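PDB 2NPN: putative cobalamin synthesis related protein from Corynebacterium diphtheriae, which binds S-adenosylmethionine and probably acts as a precorrin-6A synthase (deacetylating), a methyltransferase of adenosylcobalamin biosynthesis. Local coordinates for residues A[60-65]-A[92-97]; A[169-174]-A[193-198]; A[185-190]-A[243-248]. One frame throughout, in Å; residues are numbered along the deposited sequence. Where two conformers were deposited one is given.

Contact 1 lies on one side of the chain's centre and contacts 2 and 3 on the other, matching the two sheets of the fold. Contact 1 sets a helix against the edge strand of the parallel sheet, partly buried, through one ring and one threonine methyl. Contact 3 is buried: strand 243-249 and the turn after strand 181-185 share polar bonds with each other, a water and the S-adenosylmethionine. Contact 2, nearer the surface, is purely apolar across its segments, a loop meeting a short, weakly bonded helix. Contacts 2 and 3 touch, since Leu171 and Val195 pack on Leu247 and Leu171 also reaches Tyr245; contact 1 touches neither.

Contact 1: residues A[60-65]-A[92-97]; sequences PIYAVT and ASTIRE
Thr94 presses its methyl group onto the ring of Tyr62, and this pair carries the contact between residues 60-65 and 92-97. The apolar part is a CH-pi interaction: CG2 of Thr94 sits 3.8 Å from the centroid of the Tyr62 ring, only 7° off the ring normal. All six ring carbons are therefore at nearly the same distance from the methyl, which lies over the middle of the face and not over one edge. The torsions explain the meeting. Tyr62 carries CG opposite its backbone N (chi1 -176°), which sends the ring away from the strand toward the helix, while Thr94 turns CG2, not its hydroxyl, over the ring centre.

The polar part lies at the far end of the ring. Thr94 OG1 is 3.3 Å from Tyr62 CZ and 3.2 Å from Tyr62 OH. Within its own helix the Thr94 hydroxyl is hydrogen-bonded to the carbonyl oxygen of Leu90, one turn earlier. That bond helps to fix the rotation of the Thr94 side chain, and with it the place of the methyl. Leu90 and Arg98 of the same helix also touch the Tyr62 side chain.

Backbone bonding belongs to each element separately. Tyr62 pairs with Ile32 and Ala34 of the next strand, and Arg96 N and Glu97 N continue the helical bonds to Ala92 O and Ser93 O. Helix 78-98 thus packs on one face of the parallel sheet at its edge strand, while Ile61 and Ala63 meet helix 42-55, the layered alpha/beta packing of a tetrapyrrole methylase domain.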
loop_
_atom_site.group_PDB
_atom_site.type_symbol
_atom_site.label_atom_id
_atom_site.label_comp_id
_atom_site.label_asym_id
_atom_site.label_seq_id
_atom_site.Cartn_x
_atom_site.Cartn_y
_atom_site.Cartn_z
ATOM N N PRO A 60 4.591 20.055 7.773
ATOM C CA PRO A 60 5.531 19.386 6.857
ATOM C C PRO A 60 5.532 17.876 7.008
ATOM O O PRO A 60 5.302 17.366 8.097
ATOM C CB PRO A 60 6.903 19.943 7.273
ATOM C CG PRO A 60 6.725 20.413 8.663
ATOM C CD PRO A 60 5.295 20.873 8.774
ATOM N N ILE A 61 5.782 17.174 5.906
ATOM C CA ILE A 61 5.951 15.724 5.958
ATOM C C ILE A 61 7.432 15.436 6.109
ATOM O O ILE A 61 8.255 15.903 5.270
ATOM C CB ILE A 61 5.446 15.044 4.676
ATOM C CG1 ILE A 61 3.945 15.298 4.471
ATOM C CG2 ILE A 61 5.784 13.552 4.717
ATOM C CD1 ILE A 61 3.419 14.844 3.061
ATOM N N TYR A 62 7.771 14.701 7.165
ATOM C CA TYR A 62 9.128 14.160 7.399
ATOM C C TYR A 62 9.240 12.795 6.728
ATOM O O TYR A 62 8.784 11.788 7.268
ATOM C CB TYR A 62 9.391 14.067 8.910
ATOM C CG TYR A 62 10.785 13.626 9.318
ATOM C CD1 TYR A 62 11.857 14.511 9.260
ATOM C CD2 TYR A 62 11.012 12.333 9.799
ATOM C CE1 TYR A 62 13.141 14.122 9.657
ATOM C CE2 TYR A 62 12.297 11.921 10.178
ATOM C CZ TYR A 62 13.350 12.822 10.109
ATOM O OH TYR A 62 14.618 12.428 10.507
ATOM N N ALA A 63 9.801 12.767 5.513
ATOM C CA ALA A 63 9.877 11.531 4.745
ATOM C C ALA A 63 11.230 10.869 4.988
ATOM O O ALA A 63 12.276 11.477 4.742
ATOM C CB ALA A 63 9.662 11.792 3.255
ATOM N N VAL A 64 11.202 9.653 5.524
ATOM C CA VAL A 64 12.416 8.900 5.800
ATOM C C VAL A 64 12.652 7.884 4.699
ATOM O O VAL A 64 11.787 7.020 4.458
ATOM C CB VAL A 64 12.327 8.177 7.150
ATOM C CG1 VAL A 64 13.631 7.408 7.443
ATOM C CG2 VAL A 64 12.024 9.170 8.244
ATOM N N THR A 65 13.817 7.985 4.052
ATOM C CA THR A 65 14.186 7.117 2.930
ATOM C C THR A 65 15.466 6.340 3.273
ATOM O O THR A 65 16.244 6.749 4.138
ATOM C CB THR A 65 14.372 7.932 1.605
ATOM O OG1 THR A 65 13.510 9.082 1.616
ATOM C CG2 THR A 65 14.035 7.067 0.388
ATOM N N ALA A 92 12.762 8.380 16.741
ATOM C CA ALA A 92 12.454 8.713 18.125
ATOM C C ALA A 92 12.828 10.139 18.446
ATOM O O ALA A 92 12.053 10.843 19.081
ATOM C CB ALA A 92 13.119 7.741 19.076
ATOM N N SER A 93 14.001 10.564 17.982
ATOM C CA SER A 93 14.470 11.932 18.210
ATOM C C SER A 93 13.548 12.942 17.536
ATOM O O SER A 93 13.202 13.968 18.119
ATOM C CB SER A 93 15.898 12.109 17.693
ATOM O OG SER A 93 16.767 11.175 18.300
ATOM N N THR A 94 13.137 12.631 16.307
ATOM C CA THR A 94 12.276 13.519 15.535
ATOM C C THR A 94 10.928 13.689 16.234
ATOM O O THR A 94 10.401 14.804 16.344
ATOM C CB THR A 94 12.086 13.023 14.099
ATOM O OG1 THR A 94 13.356 13.043 13.424
ATOM C CG2 THR A 94 11.156 13.926 13.326
ATOM N N ILE A 95 10.390 12.575 16.726
ATOM C CA ILE A 95 9.094 12.585 17.419
ATOM C C ILE A 95 9.166 13.435 18.687
ATOM O O ILE A 95 8.316 14.286 18.942
ATOM C CB ILE A 95 8.628 11.150 17.720
ATOM C CG1 ILE A 95 8.246 10.464 16.393
ATOM C CG2 ILE A 95 7.412 11.136 18.672
ATOM C CD1 ILE A 95 7.989 8.960 16.525
ATOM N N ARG A 96 10.202 13.222 19.477
ATOM C CA ARG A 96 10.350 13.971 20.730
ATOM C C ARG A 96 10.594 15.450 20.489
ATOM O O ARG A 96 10.173 16.281 21.307
ATOM C CB ARG A 96 11.449 13.361 21.592
ATOM C CG ARG A 96 11.163 11.939 22.055
ATOM C CD ARG A 96 12.222 11.478 22.994
ATOM N NE ARG A 96 11.897 10.209 23.645
ATOM C CZ ARG A 96 12.563 9.064 23.493
ATOM N NH1 ARG A 96 13.615 8.967 22.690
ATOM N NH2 ARG A 96 12.175 8.000 24.167
ATOM N N GLU A 97 11.282 15.789 19.399
ATOM C CA GLU A 97 11.567 17.210 19.067
ATOM C C GLU A 97 10.320 17.916 18.575
ATOM O O GLU A 97 10.126 19.089 18.900
ATOM C CB GLU A 97 12.623 17.355 17.967
ATOM C CG GLU A 97 14.008 16.960 18.396
ATOM C CD GLU A 97 14.936 16.567 17.234
ATOM O OE1 GLU A 97 14.489 16.462 16.063
ATOM O OE2 GLU A 97 16.152 16.359 17.508
#

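Contact 2: residues A[169-174]-A[193-198]; sequences RNLPET and QDVATE
Leu171 and Val195 meet through their branched ends. Leu171 CD2 touches Val195 CG2 at 3.8 Å, and Leu171 CG lies 4.2 Å from both Val195 CG1 and Val195 CG2, so the leucine branch point faces the fork of the valine. Behind this pair comes Pro172, whose CA is 4.2 Å from Val195 CG1; here the backbone side of the proline, more than its ring, borders the valine. No hydrogen bond crosses between the segments.

The next shell fixes the leucine. Its CG stands opposite the backbone N (chi1 -170°), placing CD2 against Tyr245 and Leu247 of strand 243-249; Leu247 also touches Val195. Arg179 packs on both residues of the pair.

Further out, the 3-10 turn at 171-173 is held by its own bonds. Thr174 N bonds to Leu171 O, and Thr174 OG1 donates to Asn170 O at 2.8 Å, approaching from above the carbonyl plane, 54° out of it. Asn170 ND2 in turn bonds to Thr166 of strand 164-167. The contact is apolar packing of the loop joining strands 164-167 and 181-185 against the weakly bonded helix 192-195, beside the mixed sheet.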
loop_
_atom_site.group_PDB
_atom_site.type_symbol
_atom_site.label_atom_id
_atom_site.label_comp_id
_atom_site.label_asym_id
_atom_site.label_seq_id
_atom_site.Cartn_x
_atom_site.Cartn_y
_atom_site.Cartn_z
ATOM N N ARG A 169 5.550 -13.624 -6.143
ATOM C CA ARG A 169 6.536 -14.644 -5.788
ATOM C C ARG A 169 5.868 -15.948 -5.309
ATOM O O ARG A 169 6.320 -17.047 -5.661
ATOM C CB ARG A 169 7.482 -14.069 -4.726
ATOM C CG ARG A 169 8.488 -15.005 -4.120
ATOM C CD ARG A 169 9.331 -14.256 -3.077
ATOM N NE ARG A 169 10.482 -15.032 -2.594
ATOM C CZ ARG A 169 11.775 -14.788 -2.856
ATOM N NH1 ARG A 169 12.175 -13.758 -3.616
ATOM N NH2 ARG A 169 12.702 -15.585 -2.344
ATOM N N ASN A 170 4.812 -15.838 -4.495
ATOM C CA ASN A 170 4.128 -17.018 -3.954
ATOM C C ASN A 170 3.196 -17.704 -4.985
ATOM O O ASN A 170 2.795 -18.848 -4.774
ATOM C CB ASN A 170 3.199 -16.638 -2.761
ATOM C CG ASN A 170 3.942 -16.165 -1.519
ATOM O OD1 ASN A 170 5.145 -16.412 -1.354
ATOM N ND2 ASN A 170 3.200 -15.495 -0.614
ATOM N N LEU A 171 2.819 -16.990 -6.047
ATOM C CA LEU A 171 1.721 -17.469 -6.929
ATOM C C LEU A 171 2.001 -18.852 -7.547
ATOM O O LEU A 171 1.109 -19.719 -7.544
ATOM C CB LEU A 171 1.369 -16.441 -8.034
ATOM C CG LEU A 171 0.090 -16.783 -8.821
ATOM C CD1 LEU A 171 -1.171 -16.948 -7.919
ATOM C CD2 LEU A 171 -0.125 -15.804 -9.964
ATOM N N PRO A 172 3.206 -19.051 -8.109
ATOM C CA PRO A 172 3.487 -20.386 -8.662
ATOM C C PRO A 172 3.377 -21.546 -7.678
ATOM O O PRO A 172 3.105 -22.668 -8.129
ATOM C CB PRO A 172 4.931 -20.269 -9.143
ATOM C CG PRO A 172 5.164 -18.845 -9.402
ATOM C CD PRO A 172 4.343 -18.132 -8.332
ATOM N N GLU A 173 3.623 -21.302 -6.381
ATOM C CA GLU A 173 3.524 -22.323 -5.340
ATOM C C GLU A 173 2.133 -22.423 -4.699
ATOM O O GLU A 173 1.898 -23.276 -3.841
ATOM C CB GLU A 173 4.584 -22.094 -4.238
ATOM C CG GLU A 173 6.036 -22.175 -4.699
ATOM C CD GLU A 173 6.588 -20.883 -5.306
ATOM O OE1 GLU A 173 5.863 -19.861 -5.344
ATOM O OE2 GLU A 173 7.766 -20.907 -5.744
ATOM N N THR A 174 1.199 -21.578 -5.136
ATOM C CA THR A 174 -0.143 -21.548 -4.588
ATOM C C THR A 174 -0.990 -22.716 -5.133
ATOM O O THR A 174 -0.903 -23.042 -6.312
ATOM C CB THR A 174 -0.806 -20.197 -4.923
ATOM O OG1 THR A 174 0.044 -19.148 -4.418
ATOM C CG2 THR A 174 -2.241 -20.073 -4.316
ATOM N N GLN A 193 0.836 -15.442 -16.382
ATOM C CA GLN A 193 1.149 -16.257 -17.562
ATOM C C GLN A 193 1.520 -17.677 -17.169
ATOM O O GLN A 193 1.313 -18.639 -17.954
ATOM C CB GLN A 193 2.271 -15.573 -18.350
ATOM C CG GLN A 193 1.856 -14.267 -19.052
ATOM C CD GLN A 193 0.902 -14.502 -20.225
ATOM O OE1 GLN A 193 -0.257 -14.833 -20.023
ATOM N NE2 GLN A 193 1.408 -14.363 -21.467
ATOM N N ASP A 194 2.065 -17.836 -15.966
ATOM C CA ASP A 194 2.624 -19.098 -15.503
ATOM C C ASP A 194 1.588 -20.055 -14.907
ATOM O O ASP A 194 1.854 -21.256 -14.808
ATOM C CB ASP A 194 3.711 -18.808 -14.457
ATOM C CG ASP A 194 4.772 -17.806 -14.960
ATOM O OD1 ASP A 194 5.227 -17.927 -16.117
ATOM O OD2 ASP A 194 5.138 -16.901 -14.181
ATOM N N VAL A 195 0.429 -19.546 -14.513
ATOM C CA VAL A 195 -0.539 -20.368 -13.789
ATOM C C VAL A 195 -1.901 -20.510 -14.469
ATOM O O VAL A 195 -2.751 -21.254 -14.007
ATOM C CB VAL A 195 -0.773 -19.835 -12.372
ATOM C CG1 VAL A 195 0.549 -19.855 -11.604
ATOM C CG2 VAL A 195 -1.340 -18.414 -12.377
ATOM N N ALA A 196 -2.108 -19.767 -15.542
ATOM C CA ALA A 196 -3.410 -19.795 -16.230
ATOM C C ALA A 196 -3.723 -21.120 -16.904
ATOM O O ALA A 196 -2.844 -21.825 -17.403
ATOM C CB ALA A 196 -3.480 -18.649 -17.237
ATOM N N THR A 197 -5.012 -21.459 -16.877
ATOM C CA THR A 197 -5.621 -22.472 -17.725
ATOM C C THR A 197 -6.550 -21.761 -18.714
ATOM O O THR A 197 -6.708 -20.529 -18.655
ATOM C CB THR A 197 -6.500 -23.482 -16.933
ATOM O OG1 THR A 197 -7.757 -22.864 -16.597
ATOM C CG2 THR A 197 -5.786 -23.990 -15.673
ATOM N N GLU A 198 -7.225 -22.547 -19.555
ATOM C CA GLU A 198 -8.159 -21.934 -20.509
ATOM C C GLU A 198 -9.307 -21.205 -19.811
ATOM O O GLU A 198 -9.900 -20.312 -20.423
ATOM C CB GLU A 198 -8.694 -22.935 -21.558
ATOM C CG GLU A 198 -9.701 -23.911 -21.084
ATOM C CD GLU A 198 -10.283 -24.846 -22.197
ATOM O OE1 GLU A 198 -10.338 -24.518 -23.421
ATOM O OE2 GLU A 198 -10.662 -25.977 -21.833
#

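Contact 3: residues A[185-190]-A[243-248]; sequences MLDGKT and DTYLLR. With SAM (S-adenosylmethionine), chain C.
The S-adenosylmethionine pocket is built partly from this contact, where the turn after strand 181-185 meets the start of strand 243-249. Both sides grip the ribose: Leu186 N donates to O2' of S-adenosylmethionine (3.0 Å, 159° at the hydrogen) and only weakly to O3', while O2' donates to Asp243 O at 2.8 Å. Thr244 OG1 donates to adenine N3 at 2.8 Å. Met185, a selenomethionine, bends at chi3 (78°) and lays CE 3.3 Å from O4' of the ribose; its CG runs beside Thr244 CG2. A water accepts from Asp187 N and probably bridges to Asp243 O.

Away from the ligand, Tyr245 OH donates to Asp187 OD2 at 2.7 Å, on the anti side of the carboxylate and 33° out of its plane. The same oxygen accepts from Ala191 N. Asp187 OD1 accepts the backbone N-H of Lys189 (N to OD1 2.9 Å), forming an Asx turn, so the carboxylate is held at both oxygens.

Asp243 OD2 forms a salt bridge with Lys231 of helix 220-238, which also bonds to Asp187 O. Strand 243-249 runs antiparallel between strands 181-185 and 200-206, with helix 144-152 packed on Met185 and Thr244.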
loop_
_atom_site.group_PDB
_atom_site.type_symbol
_atom_site.label_atom_id
_atom_site.label_comp_id
_atom_site.label_asym_id
_atom_site.label_seq_id
_atom_site.Cartn_x
_atom_site.Cartn_y
_atom_site.Cartn_z
HETATM N N MSE A 185 -0.639 -9.325 -5.472
HETATM C CA MSE A 185 0.041 -8.065 -5.241
HETATM C C MSE A 185 1.552 -8.280 -5.334
HETATM O O MSE A 185 2.055 -9.405 -5.325
HETATM C CB MSE A 185 -0.340 -7.499 -3.851
HETATM C CG MSE A 185 -1.829 -7.368 -3.712
HETATM SE SE MSE A 185 -2.454 -6.753 -1.949
HETATM C CE MSE A 185 -2.063 -4.892 -2.193
ATOM N N LEU A 186 2.298 -7.172 -5.384
ATOM C CA LEU A 186 3.754 -7.248 -5.329
ATOM C C LEU A 186 4.335 -8.129 -6.480
ATOM O O LEU A 186 5.407 -8.704 -6.329
ATOM C CB LEU A 186 4.227 -7.746 -3.977
ATOM C CG LEU A 186 3.930 -6.803 -2.822
ATOM C CD1 LEU A 186 4.228 -7.484 -1.492
ATOM C CD2 LEU A 186 4.814 -5.548 -2.939
ATOM N N ASP A 187 3.693 -8.156 -7.636
ATOM C CA ASP A 187 4.217 -8.948 -8.760
ATOM C C ASP A 187 5.064 -8.043 -9.634
ATOM O O ASP A 187 4.530 -7.170 -10.307
ATOM C CB ASP A 187 3.089 -9.548 -9.640
ATOM C CG ASP A 187 3.608 -10.493 -10.727
ATOM O OD1 ASP A 187 4.837 -10.774 -10.800
ATOM O OD2 ASP A 187 2.754 -10.978 -11.491
ATOM N N GLY A 188 6.370 -8.242 -9.582
ATOM C CA GLY A 188 7.303 -7.480 -10.425
ATOM C C GLY A 188 7.443 -8.026 -11.824
ATOM O O GLY A 188 8.170 -7.443 -12.633
ATOM N N LYS A 189 6.835 -9.181 -12.080
ATOM C CA LYS A 189 6.972 -9.884 -13.326
ATOM C C LYS A 189 5.544 -10.017 -13.837
ATOM O O LYS A 189 4.734 -9.068 -13.678
ATOM C CB LYS A 189 7.662 -11.245 -13.136
ATOM C CG LYS A 189 9.043 -11.177 -12.490
ATOM C CD LYS A 189 9.594 -12.608 -12.308
ATOM C CE LYS A 189 11.030 -12.651 -11.811
ATOM N NZ LYS A 189 11.487 -14.034 -11.498
ATOM N N THR A 190 5.162 -11.200 -14.357
ATOM C CA THR A 190 3.873 -11.385 -15.088
ATOM C C THR A 190 3.349 -12.792 -14.743
ATOM O O THR A 190 3.138 -13.652 -15.598
ATOM C CB THR A 190 3.941 -11.201 -16.654
ATOM O OG1 THR A 190 4.801 -12.204 -17.209
ATOM C CG2 THR A 190 4.397 -9.762 -17.043
ATOM N N ASP A 243 0.874 -2.783 -10.003
ATOM C CA ASP A 243 -0.347 -3.413 -10.469
ATOM C C ASP A 243 -0.909 -4.338 -9.392
ATOM O O ASP A 243 -0.163 -4.860 -8.532
ATOM C CB ASP A 243 -0.203 -4.162 -11.815
ATOM C CG ASP A 243 0.801 -5.375 -11.779
ATOM O OD1 ASP A 243 1.657 -5.442 -10.866
ATOM O OD2 ASP A 243 0.784 -6.242 -12.710
ATOM N N THR A 244 -2.213 -4.597 -9.501
ATOM C CA THR A 244 -2.880 -5.587 -8.646
ATOM C C THR A 244 -3.848 -6.294 -9.587
ATOM O O THR A 244 -4.401 -5.672 -10.514
ATOM C CB THR A 244 -3.660 -4.890 -7.475
ATOM O OG1 THR A 244 -2.772 -4.119 -6.645
ATOM C CG2 THR A 244 -4.366 -5.903 -6.535
ATOM N N TYR A 245 -4.047 -7.590 -9.386
ATOM C CA TYR A 245 -4.972 -8.311 -10.260
ATOM C C TYR A 245 -5.675 -9.413 -9.476
ATOM O O TYR A 245 -5.187 -9.869 -8.459
ATOM C CB TYR A 245 -4.292 -8.809 -11.521
ATOM C CG TYR A 245 -3.053 -9.677 -11.343
ATOM C CD1 TYR A 245 -3.136 -11.073 -11.415
ATOM C CD2 TYR A 245 -1.771 -9.122 -11.218
ATOM C CE1 TYR A 245 -1.994 -11.897 -11.287
ATOM C CE2 TYR A 245 -0.662 -9.936 -11.113
ATOM C CZ TYR A 245 -0.771 -11.330 -11.164
ATOM O OH TYR A 245 0.392 -12.126 -11.109
ATOM N N LEU A 246 -6.810 -9.850 -10.022
ATOM C CA LEU A 246 -7.613 -10.913 -9.432
ATOM C C LEU A 246 -7.750 -11.987 -10.510
ATOM O O LEU A 246 -8.071 -11.650 -11.647
ATOM C CB LEU A 246 -8.998 -10.408 -9.004
ATOM C CG LEU A 246 -9.839 -11.391 -8.200
ATOM C CD1 LEU A 246 -10.815 -10.578 -7.245
ATOM C CD2 LEU A 246 -10.558 -12.367 -9.075
ATOM N N LEU A 247 -7.416 -13.219 -10.183
ATOM C CA LEU A 247 -7.576 -14.392 -11.074
ATOM C C LEU A 247 -8.707 -15.213 -10.512
ATOM O O LEU A 247 -8.822 -15.443 -9.316
ATOM C CB LEU A 247 -6.304 -15.237 -11.061
ATOM C CG LEU A 247 -5.020 -14.572 -11.580
ATOM C CD1 LEU A 247 -3.802 -15.589 -11.503
ATOM C CD2 LEU A 247 -5.187 -14.035 -12.929
ATOM N N ARG A 248 -9.570 -15.647 -11.405
ATOM C CA ARG A 248 -10.727 -16.464 -11.045
ATOM C C ARG A 248 -10.885 -17.555 -12.079
ATOM O O ARG A 248 -10.900 -17.279 -13.277
ATOM C CB ARG A 248 -11.984 -15.616 -10.949
ATOM C CG ARG A 248 -13.202 -16.339 -10.440
ATOM C CD ARG A 248 -14.339 -15.389 -10.081
ATOM N NE ARG A 248 -14.009 -14.588 -8.890
ATOM C CZ ARG A 248 -14.534 -13.406 -8.548
ATOM N NH1 ARG A 248 -15.501 -12.825 -9.279
ATOM N NH2 ARG A 248 -14.105 -12.785 -7.469
HETATM N N SAM C . -0.869 -1.155 2.133
HETATM C CA SAM C . -1.127 -1.163 0.661
HETATM C C SAM C . -2.599 -1.364 0.356
HETATM O O SAM C . -2.978 -1.379 -0.846
HETATM O OXT SAM C . -3.410 -1.466 1.298
HETATM C CB SAM C . -0.266 -2.235 -0.031
HETATM C CG SAM C . 1.235 -1.945 0.001
HETATM S SD SAM C . 2.294 -3.117 -0.916
HETATM C CE SAM C . 3.883 -2.388 -0.423
HETATM C "C5'" SAM C . 2.394 -2.544 -2.648
HETATM C "C4'" SAM C . 1.514 -3.339 -3.628
HETATM O "O4'" SAM C . 0.205 -2.883 -3.534
HETATM C "C3'" SAM C . 1.865 -3.168 -5.107
HETATM O "O3'" SAM C . 2.917 -4.008 -5.511
HETATM C "C2'" SAM C . 0.571 -3.477 -5.810
HETATM O "O2'" SAM C . 0.337 -4.874 -5.785
HETATM C "C1'" SAM C . -0.371 -2.796 -4.840
HETATM N N9 SAM C . -0.651 -1.388 -5.195
HETATM C C8 SAM C . -0.468 -0.299 -4.357
HETATM N N7 SAM C . -0.897 0.818 -4.950
HETATM C C5 SAM C . -1.410 0.454 -6.164
HETATM C C6 SAM C . -2.045 1.169 -7.169
HETATM N N6 SAM C . -2.247 2.509 -7.085
HETATM N N1 SAM C . -2.476 0.492 -8.304
HETATM C C2 SAM C . -2.340 -0.880 -8.383
HETATM N N3 SAM C . -1.722 -1.591 -7.391
HETATM C C4 SAM C . -1.281 -0.950 -6.281
HETATM O O HOH W 1 0.753 -7.641 -8.437
#